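Local coordinates for protein NK CELL activating receptor (PDB 1HKF) that serves as a cytotoxicity-activating receptor of natural killer cells, of which this chain is the extracellular immunoglobulin domain, at residues Y41-C55 and E94-P106. Residues are numbered along the deposited sequence; the frame is centred on the assembly and turned at random.
Sequences YEKKGWCKEASALVC and EDSGHYWCRIYRP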
loop_
_atom_site.group_PDB
_atom_site.type_symbol
_atom_site.label_atom_id
_atom_site.label_comp_id
_atom_site.label_asym_id
_atom_site.label_seq_id
_atom_site.Cartn_x
_atom_site.Cartn_y
_atom_site.Cartn_z
ATOM N N TYR A 41 -26.202 -5.133 3.188
ATOM C CA TYR A 41 -24.956 -4.515 2.745
ATOM C C TYR A 41 -24.713 -3.112 3.239
ATOM O O TYR A 41 -25.492 -2.205 2.989
ATOM C CB TYR A 41 -24.798 -4.489 1.213
ATOM C CG TYR A 41 -23.408 -3.959 0.770
ATOM C CD1 TYR A 41 -23.250 -2.668 0.260
ATOM C CD2 TYR A 41 -22.267 -4.748 0.904
ATOM C CE1 TYR A 41 -21.991 -2.181 -0.104
ATOM C CE2 TYR A 41 -20.999 -4.276 0.548
ATOM C CZ TYR A 41 -20.883 -2.993 0.044
ATOM O OH TYR A 41 -19.668 -2.544 -0.318
ATOM N N GLU A 42 -23.577 -2.939 3.899
ATOM C CA GLU A 42 -23.170 -1.643 4.419
ATOM C C GLU A 42 -22.224 -0.909 3.460
ATOM O O GLU A 42 -21.135 -1.424 3.112
ATOM C CB GLU A 42 -22.478 -1.836 5.764
ATOM C CG GLU A 42 -23.377 -2.423 6.911
ATOM C CD GLU A 42 -22.618 -2.480 8.257
ATOM O OE1 GLU A 42 -21.739 -3.382 8.458
ATOM O OE2 GLU A 42 -22.876 -1.601 9.106
ATOM N N LYS A 43 -22.609 0.279 3.019
ATOM C CA LYS A 43 -21.701 1.024 2.170
ATOM C C LYS A 43 -20.379 1.322 2.924
ATOM O O LYS A 43 -20.375 1.521 4.148
ATOM C CB LYS A 43 -22.359 2.305 1.717
ATOM C CG LYS A 43 -23.531 1.954 0.859
ATOM C CD LYS A 43 -24.201 3.171 0.309
ATOM C CE LYS A 43 -25.297 2.702 -0.654
ATOM N NZ LYS A 43 -25.764 3.914 -1.412
ATOM N N LYS A 44 -19.266 1.339 2.196
ATOM C CA LYS A 44 -17.947 1.582 2.816
ATOM C C LYS A 44 -17.472 2.898 2.257
ATOM O O LYS A 44 -17.692 3.181 1.063
ATOM C CB LYS A 44 -17.012 0.438 2.430
ATOM C CG LYS A 44 -17.598 -0.997 2.686
ATOM C CD LYS A 44 -17.903 -1.198 4.175
ATOM C CE LYS A 44 -18.182 -2.652 4.528
ATOM N NZ LYS A 44 -19.244 -3.224 3.601
ATOM N N GLY A 45 -16.845 3.739 3.080
ATOM C CA GLY A 45 -16.401 5.034 2.560
ATOM C C GLY A 45 -15.050 5.399 3.135
ATOM O O GLY A 45 -14.636 4.866 4.170
ATOM N N TRP A 46 -14.366 6.300 2.445
ATOM C CA TRP A 46 -13.053 6.814 2.857
ATOM C C TRP A 46 -13.209 8.328 2.736
ATOM O O TRP A 46 -13.645 8.830 1.700
ATOM C CB TRP A 46 -11.952 6.342 1.900
ATOM C CG TRP A 46 -10.510 6.850 2.203
ATOM C CD1 TRP A 46 -9.728 7.643 1.375
ATOM C CD2 TRP A 46 -9.658 6.475 3.310
ATOM N NE1 TRP A 46 -8.456 7.766 1.890
ATOM C CE2 TRP A 46 -8.377 7.066 3.072
ATOM C CE3 TRP A 46 -9.847 5.690 4.478
ATOM C CZ2 TRP A 46 -7.291 6.901 3.953
ATOM C CZ3 TRP A 46 -8.782 5.523 5.353
ATOM C CH2 TRP A 46 -7.494 6.135 5.079
ATOM N N CYS A 47 -12.885 9.068 3.795
ATOM C CA CYS A 47 -13.037 10.509 3.685
ATOM C C CYS A 47 -11.923 11.200 4.438
ATOM O O CYS A 47 -11.301 10.628 5.315
ATOM C CB CYS A 47 -14.410 10.944 4.229
ATOM S SG CYS A 47 -14.559 10.427 5.954
ATOM N N LYS A 48 -11.690 12.453 4.091
ATOM C CA LYS A 48 -10.639 13.227 4.710
ATOM C C LYS A 48 -11.196 14.287 5.653
ATOM O O LYS A 48 -12.063 15.049 5.252
ATOM C CB LYS A 48 -9.796 13.922 3.629
ATOM C CG LYS A 48 -8.573 14.535 4.223
ATOM C CD LYS A 48 -7.594 15.049 3.193
ATOM C CE LYS A 48 -6.303 15.409 3.911
ATOM N NZ LYS A 48 -5.555 16.488 3.232
ATOM N N GLU A 49 -10.682 14.374 6.876
ATOM C CA GLU A 49 -11.200 15.380 7.809
ATOM C C GLU A 49 -10.922 16.778 7.340
ATOM O O GLU A 49 -9.765 17.100 7.051
ATOM C CB GLU A 49 -10.560 15.284 9.193
ATOM C CG GLU A 49 -11.178 14.293 10.119
ATOM C CD GLU A 49 -10.440 14.151 11.433
ATOM O OE1 GLU A 49 -10.623 13.157 12.140
ATOM O OE2 GLU A 49 -9.602 15.129 11.776
ATOM N N ALA A 50 -11.959 17.612 7.291
ATOM C CA ALA A 50 -11.795 19.021 6.929
ATOM C C ALA A 50 -11.918 19.856 8.233
ATOM O O ALA A 50 -11.335 20.941 8.354
ATOM C CB ALA A 50 -12.843 19.445 5.907
ATOM N N SER A 51 -12.652 19.318 9.211
ATOM C CA SER A 51 -12.880 19.944 10.498
ATOM C C SER A 51 -13.259 18.837 11.490
ATOM O O SER A 51 -13.376 17.678 11.108
ATOM C CB SER A 51 -13.997 20.998 10.416
ATOM O OG SER A 51 -15.278 20.404 10.518
ATOM N N ALA A 52 -13.450 19.160 12.764
ATOM C CA ALA A 52 -13.784 18.103 13.744
ATOM C C ALA A 52 -15.150 17.531 13.466
ATOM O O ALA A 52 -15.523 16.483 14.008
ATOM C CB ALA A 52 -13.759 18.643 15.156
ATOM N N LEU A 53 -15.872 18.222 12.632
ATOM C CA LEU A 53 -17.173 17.680 12.395
ATOM C C LEU A 53 -17.518 17.587 10.921
ATOM O O LEU A 53 -18.703 17.489 10.568
ATOM C CB LEU A 53 -18.240 18.523 13.095
ATOM C CG LEU A 53 -18.193 18.545 14.623
ATOM C CD1 LEU A 53 -19.225 19.511 15.181
ATOM C CD2 LEU A 53 -18.409 17.149 15.188
ATOM N N VAL A 54 -16.512 17.621 10.040
ATOM C CA VAL A 54 -16.677 17.493 8.578
ATOM C C VAL A 54 -15.604 16.574 8.016
ATOM O O VAL A 54 -14.419 16.839 8.150
ATOM C CB VAL A 54 -16.567 18.847 7.891
ATOM C CG1 VAL A 54 -16.872 18.750 6.409
ATOM C CG2 VAL A 54 -17.492 19.864 8.543
ATOM N N CYS A 55 -16.046 15.494 7.372
ATOM C CA CYS A 55 -15.156 14.530 6.742
ATOM C C CYS A 55 -15.696 14.436 5.327
ATOM O O CYS A 55 -16.791 13.905 5.108
ATOM C CB CYS A 55 -15.231 13.158 7.432
ATOM S SG CYS A 55 -13.813 12.025 7.032
ATOM N N GLU A 94 0.135 17.206 -0.246
ATOM C CA GLU A 94 -1.159 17.742 0.104
ATOM C C GLU A 94 -2.167 16.702 0.534
ATOM O O GLU A 94 -3.247 17.064 1.008
ATOM C CB GLU A 94 -1.778 18.496 -1.060
ATOM C CG GLU A 94 -1.117 19.808 -1.389
ATOM C CD GLU A 94 0.180 19.629 -2.162
ATOM O OE1 GLU A 94 0.462 18.478 -2.602
ATOM O OE2 GLU A 94 0.903 20.659 -2.333
ATOM N N ASP A 95 -1.844 15.430 0.338
ATOM C CA ASP A 95 -2.749 14.394 0.771
ATOM C C ASP A 95 -2.588 14.171 2.273
ATOM O O ASP A 95 -3.386 13.464 2.892
ATOM C CB ASP A 95 -2.473 13.068 0.050
ATOM C CG ASP A 95 -2.803 13.128 -1.429
ATOM O OD1 ASP A 95 -3.810 13.802 -1.815
ATOM O OD2 ASP A 95 -2.047 12.472 -2.189
ATOM N N SER A 96 -1.561 14.756 2.850
ATOM C CA SER A 96 -1.282 14.575 4.258
ATOM C C SER A 96 -2.461 15.066 5.049
ATOM O O SER A 96 -3.103 16.046 4.677
ATOM C CB SER A 96 -0.006 15.344 4.660
ATOM O OG SER A 96 1.173 14.586 4.347
ATOM N N GLY A 97 -2.758 14.389 6.146
ATOM C CA GLY A 97 -3.910 14.822 6.927
ATOM C C GLY A 97 -4.611 13.652 7.609
ATOM O O GLY A 97 -4.096 12.511 7.609
ATOM N N HIS A 98 -5.767 13.943 8.214
ATOM C CA HIS A 98 -6.543 12.918 8.942
ATOM C C HIS A 98 -7.596 12.361 8.015
ATOM O O HIS A 98 -8.229 13.100 7.274
ATOM C CB HIS A 98 -7.233 13.539 10.172
ATOM C CG HIS A 98 -6.328 13.692 11.354
ATOM N ND1 HIS A 98 -5.830 14.910 11.756
ATOM C CD2 HIS A 98 -5.772 12.770 12.179
ATOM C CE1 HIS A 98 -5.000 14.735 12.772
ATOM N NE2 HIS A 98 -4.942 13.445 13.048
ATOM N N TYR A 99 -7.787 11.058 8.090
ATOM C CA TYR A 99 -8.757 10.350 7.257
ATOM C C TYR A 99 -9.490 9.334 8.123
ATOM O O TYR A 99 -9.001 8.931 9.176
ATOM C CB TYR A 99 -8.028 9.526 6.154
ATOM C CG TYR A 99 -7.354 10.329 5.038
ATOM C CD1 TYR A 99 -6.140 10.971 5.238
ATOM C CD2 TYR A 99 -7.969 10.470 3.812
ATOM C CE1 TYR A 99 -5.551 11.751 4.234
ATOM C CE2 TYR A 99 -7.397 11.246 2.770
ATOM C CZ TYR A 99 -6.183 11.888 2.996
ATOM O OH TYR A 99 -5.635 12.675 1.976
ATOM N N TRP A 100 -10.630 8.874 7.636
ATOM C CA TRP A 100 -11.392 7.823 8.313
ATOM C C TRP A 100 -11.920 6.871 7.268
ATOM O O TRP A 100 -12.353 7.295 6.204
ATOM C CB TRP A 100 -12.670 8.347 8.979
ATOM C CG TRP A 100 -12.527 9.313 10.100
ATOM C CD1 TRP A 100 -12.272 10.642 9.999
ATOM C CD2 TRP A 100 -12.706 9.032 11.476
ATOM N NE1 TRP A 100 -12.286 11.211 11.239
ATOM C CE2 TRP A 100 -12.552 10.239 12.167
ATOM C CE3 TRP A 100 -12.993 7.864 12.202
ATOM C CZ2 TRP A 100 -12.674 10.327 13.567
ATOM C CZ3 TRP A 100 -13.116 7.943 13.596
ATOM C CH2 TRP A 100 -12.954 9.168 14.260
ATOM N N CYS A 101 -11.866 5.589 7.567
ATOM C CA CYS A 101 -12.537 4.654 6.707
ATOM C C CYS A 101 -13.861 4.465 7.550
ATOM O O CYS A 101 -13.814 4.313 8.773
ATOM C CB CYS A 101 -11.741 3.364 6.540
ATOM S SG CYS A 101 -11.610 2.454 8.065
ATOM N N ARG A 102 -15.019 4.618 6.901
ATOM C CA ARG A 102 -16.305 4.488 7.576
ATOM C C ARG A 102 -17.200 3.421 6.949
ATOM O O ARG A 102 -17.091 3.122 5.768
ATOM C CB ARG A 102 -17.013 5.825 7.590
ATOM C CG ARG A 102 -16.418 6.780 8.571
ATOM C CD ARG A 102 -17.029 8.159 8.460
ATOM N NE ARG A 102 -16.560 8.977 9.567
ATOM C CZ ARG A 102 -16.789 10.278 9.681
ATOM N NH1 ARG A 102 -17.482 10.920 8.747
ATOM N NH2 ARG A 102 -16.325 10.934 10.741
ATOM N N ILE A 103 -18.058 2.829 7.764
ATOM C CA ILE A 103 -18.980 1.762 7.358
ATOM C C ILE A 103 -20.362 2.259 7.823
ATOM O O ILE A 103 -20.549 2.551 9.008
ATOM C CB ILE A 103 -18.608 0.464 8.074
ATOM C CG1 ILE A 103 -17.138 0.165 7.832
ATOM C CG2 ILE A 103 -19.482 -0.646 7.621
ATOM C CD1 ILE A 103 -16.649 -1.126 8.444
ATOM N N TYR A 104 -21.279 2.377 6.862
ATOM C CA TYR A 104 -22.635 2.943 7.011
ATOM C C TYR A 104 -23.762 1.899 6.996
ATOM O O TYR A 104 -23.791 0.996 6.145
ATOM C CB TYR A 104 -22.891 3.941 5.885
ATOM C CG TYR A 104 -21.840 5.008 5.778
ATOM C CD1 TYR A 104 -21.923 6.162 6.559
ATOM C CD2 TYR A 104 -20.739 4.861 4.910
ATOM C CE1 TYR A 104 -20.940 7.145 6.490
ATOM C CE2 TYR A 104 -19.736 5.835 4.832
ATOM C CZ TYR A 104 -19.844 6.973 5.628
ATOM O OH TYR A 104 -18.857 7.928 5.584
ATOM N N ARG A 105 -24.696 2.032 7.929
ATOM C CA ARG A 105 -25.843 1.112 8.059
ATOM C C ARG A 105 -26.929 1.393 6.989
ATOM O O ARG A 105 -27.148 2.551 6.604
ATOM C CB ARG A 105 -26.414 1.167 9.513
ATOM C CG ARG A 105 -25.454 0.711 10.628
ATOM C CD ARG A 105 -26.199 0.371 11.920
ATOM N NE ARG A 105 -25.317 0.206 13.085
ATOM C CZ ARG A 105 -24.832 1.212 13.811
ATOM N NH1 ARG A 105 -25.151 2.467 13.505
ATOM N NH2 ARG A 105 -24.037 0.969 14.835
ATOM N N PRO A 106 -27.587 0.323 6.534
ATOM C CA PRO A 106 -28.621 0.514 5.489
ATOM C C PRO A 106 -29.716 1.416 5.919
ATOM O O PRO A 106 -30.028 2.468 5.357
ATOM C CB PRO A 106 -29.081 -0.915 5.194
ATOM C CG PRO A 106 -27.894 -1.762 5.508
ATOM C CD PRO A 106 -27.271 -1.165 6.739
HETATM O O HOH W 1 -25.280 1.562 3.897
HETATM O O HOH W 2 -6.903 16.160 7.381
#
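Lys48 NZ bonds weakly to Glu94 O and, at 2.9 Å, to Ser96 O, whose carbonyl plane it stands above. Its extended chain, CG anti to the backbone N (chi1 -170°), lies over the Tyr99 ring in a CH-pi contact. Tyr99 OH is bonded to Asp95 O, which fixes the far end of that ring. Tyr99 CB sits over the six-membered ring of Trp46, 3.5 Å from CZ2; the Trp46 five-membered ring and the Tyr99 ring are near parallel (15°) but displaced, with little overlap. Trp100 and Cys47 form an antiparallel hydrogen-bonded pair, N-H...O bonds running both ways, as do Arg102 and Gly45. On the other face of the sheet Trp100 NE1 makes a short but bent bond (2.7 Å, 133°) to Glu49 OE1, which is tilted from the indole plane and also salt-bridged to Arg116. Cys101 CB meets the Trp46 edge. The extended Arg102 turns one guanidinium face to the Cys47–Cys55 disulfide, NH1 3.4 Å from Cys55 CB. Tyr104 N bonds to Lys43 O (3.0 Å), and a water bridges Lys43 N and Tyr104 O. Antiparallel strands 43-49 and 97-104, with Trp46 packed beside the Cys32–Cys101 disulfide, are the C and F strands of a V-set immunoglobulin fold.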